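Local coordinates for sensory box/GGDEF family protein (Vibrio cholerae serotype O1, PDB 6EIB) that catalyses the condensation of two GTP molecules into the second messenger cyclic di-GMP through its GGDEF domain and takes part in biofilm formation, at residues D39-I44 / G78-I83. Residues are numbered along the deposited sequence; the frame is centred on the assembly and turned at random.
Sequences DNFKLI and GGEEFI
The Phe41 ring meets Glu80 obliquely: Phe41 CD2 lies 3.6 Å from Glu80 CB, and Phe41 CE2 comes within 4.2 Å of the Gly79 carbonyl oxygen, an oxygen that accepts a hydrogen bond from Arg76 NH2. Val56 and Leu57 of helix 50-67 also touch the ring. The Glu80 carboxylate is turned 43° from the ring plane, and the two side chains run antiparallel alongside one another, the aliphatic part of Glu80 covering Phe41 CB, with CG of Glu80 3.9 Å from it. With CG set between the backbone N and carbonyl carbon (chi1 77°) and the chain bent at chi2, Glu80 lays OE1 beside Phe41 CB at 3.9 Å and leaves OE2 for Lys42. That salt bridge is long, 3.8 Å from Lys42 NZ to Glu80 OE2; the lysine chain, bent at chi4 (75°), lies roughly perpendicular to that of Glu80. OE2 also lies close to the carboxylate of Asp37. The first turn of helix 41-48 thus packs against the GGEEF signature motif of the diguanylate cyclase domain, where the loop leads into strand 81-87, at the active site, where Glu80, the predicted proton acceptor, probably binds magnesium with Asp37 and Ile38, as in relatives.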
loop_
_atom_site.group_PDB
_atom_site.type_symbol
_atom_site.label_atom_id
_atom_site.label_comp_id
_atom_site.label_asym_id
_atom_site.label_seq_id
_atom_site.Cartn_x
_atom_site.Cartn_y
_atom_site.Cartn_z
ATOM N N ASP A 39 1.993 -2.396 11.048
ATOM C CA ASP A 39 1.588 -2.267 12.461
ATOM C C ASP A 39 2.788 -2.408 13.366
ATOM O O ASP A 39 3.618 -3.286 13.144
ATOM C CB ASP A 39 0.541 -3.328 12.848
ATOM C CG ASP A 39 -0.813 -3.115 12.161
ATOM O OD1 ASP A 39 -1.366 -2.008 12.326
ATOM O OD2 ASP A 39 -1.303 -4.054 11.440
ATOM N N ASN A 40 2.877 -1.548 14.380
ATOM C CA ASN A 40 3.949 -1.622 15.370
ATOM C C ASN A 40 5.365 -1.666 14.830
ATOM O O ASN A 40 6.222 -2.381 15.382
ATOM C CB ASN A 40 3.750 -2.847 16.274
ATOM C CG ASN A 40 2.428 -2.825 16.976
ATOM O OD1 ASN A 40 1.644 -3.753 16.869
ATOM N ND2 ASN A 40 2.167 -1.747 17.707
ATOM N N PHE A 41 5.614 -0.896 13.775
ATOM C CA PHE A 41 6.911 -0.908 13.125
ATOM C C PHE A 41 7.951 -0.284 14.036
ATOM O O PHE A 41 9.112 -0.706 14.040
ATOM C CB PHE A 41 6.864 -0.151 11.776
ATOM C CG PHE A 41 8.080 -0.365 10.927
ATOM C CD1 PHE A 41 8.359 -1.632 10.396
ATOM C CD2 PHE A 41 8.958 0.682 10.661
ATOM C CE1 PHE A 41 9.498 -1.842 9.614
ATOM C CE2 PHE A 41 10.101 0.483 9.869
ATOM C CZ PHE A 41 10.369 -0.783 9.353
ATOM N N LYS A 42 7.541 0.722 14.807
ATOM C CA LYS A 42 8.446 1.312 15.782
ATOM C C LYS A 42 8.880 0.272 16.812
ATOM O O LYS A 42 10.060 0.183 17.128
ATOM C CB LYS A 42 7.796 2.498 16.481
ATOM C CG LYS A 42 7.482 3.623 15.534
ATOM C CD LYS A 42 6.901 4.815 16.280
ATOM C CE LYS A 42 6.348 5.808 15.288
ATOM N NZ LYS A 42 5.059 5.257 14.749
ATOM N N LEU A 43 7.950 -0.537 17.312
ATOM C CA LEU A 43 8.329 -1.605 18.263
ATOM C C LEU A 43 9.311 -2.573 17.620
ATOM O O LEU A 43 10.273 -3.010 18.260
ATOM C CB LEU A 43 7.105 -2.372 18.771
ATOM C CG LEU A 43 7.488 -3.666 19.538
ATOM C CD1 LEU A 43 8.243 -3.417 20.860
ATOM C CD2 LEU A 43 6.316 -4.651 19.744
ATOM N N ILE A 44 9.106 -2.890 16.344
ATOM C CA ILE A 44 10.043 -3.791 15.659
ATOM C C ILE A 44 11.465 -3.209 15.617
ATOM O O ILE A 44 12.441 -3.924 15.877
ATOM C CB ILE A 44 9.575 -4.116 14.238
ATOM C CG1 ILE A 44 8.325 -5.004 14.288
ATOM C CG2 ILE A 44 10.683 -4.831 13.465
ATOM C CD1 ILE A 44 8.551 -6.395 14.957
ATOM N N GLY A 78 6.083 7.160 3.748
ATOM C CA GLY A 78 6.380 7.519 5.122
ATOM C C GLY A 78 7.303 6.466 5.711
ATOM O O GLY A 78 7.644 5.474 5.043
ATOM N N GLY A 79 7.630 6.627 6.988
ATOM C CA GLY A 79 8.498 5.685 7.661
ATOM C C GLY A 79 8.062 4.245 7.461
ATOM O O GLY A 79 8.900 3.401 7.130
ATOM N N GLU A 80 6.774 3.960 7.656
ATOM C CA GLU A 80 6.287 2.591 7.473
ATOM C C GLU A 80 4.994 2.552 6.644
ATOM O O GLU A 80 4.199 1.624 6.770
ATOM C CB GLU A 80 6.086 1.918 8.836
ATOM C CG GLU A 80 4.835 2.351 9.573
ATOM C CD GLU A 80 5.120 3.278 10.716
ATOM O OE1 GLU A 80 6.306 3.620 10.954
ATOM O OE2 GLU A 80 4.142 3.644 11.397
ATOM N N GLU A 81 4.788 3.576 5.807
ATOM C CA GLU A 81 3.579 3.661 5.004
ATOM C C GLU A 81 3.961 3.554 3.535
ATOM O O GLU A 81 4.913 4.178 3.085
ATOM C CB GLU A 81 2.794 4.964 5.241
ATOM C CG GLU A 81 1.407 4.982 4.515
ATOM C CD GLU A 81 0.698 6.358 4.596
ATOM O OE1 GLU A 81 0.909 7.034 5.629
ATOM O OE2 GLU A 81 -0.010 6.772 3.613
ATOM N N PHE A 82 3.213 2.743 2.817
ATOM C CA PHE A 82 3.415 2.552 1.386
ATOM C C PHE A 82 2.174 2.891 0.648
ATOM O O PHE A 82 1.062 2.874 1.201
ATOM C CB PHE A 82 3.798 1.093 1.052
ATOM C CG PHE A 82 5.161 0.710 1.514
ATOM C CD1 PHE A 82 5.386 0.310 2.842
ATOM C CD2 PHE A 82 6.232 0.764 0.634
ATOM C CE1 PHE A 82 6.666 -0.039 3.265
ATOM C CE2 PHE A 82 7.502 0.424 1.043
ATOM C CZ PHE A 82 7.727 0.011 2.361
ATOM N N ILE A 83 2.363 3.168 -0.631
ATOM C CA ILE A 83 1.251 3.337 -1.511
ATOM C C ILE A 83 1.501 2.474 -2.749
ATOM O O ILE A 83 2.628 2.403 -3.239
ATOM C CB ILE A 83 1.102 4.826 -1.842
ATOM C CG1 ILE A 83 -0.094 5.122 -2.738
ATOM C CG2 ILE A 83 2.325 5.290 -2.563
ATOM C CD1 ILE A 83 -0.328 6.683 -2.821
#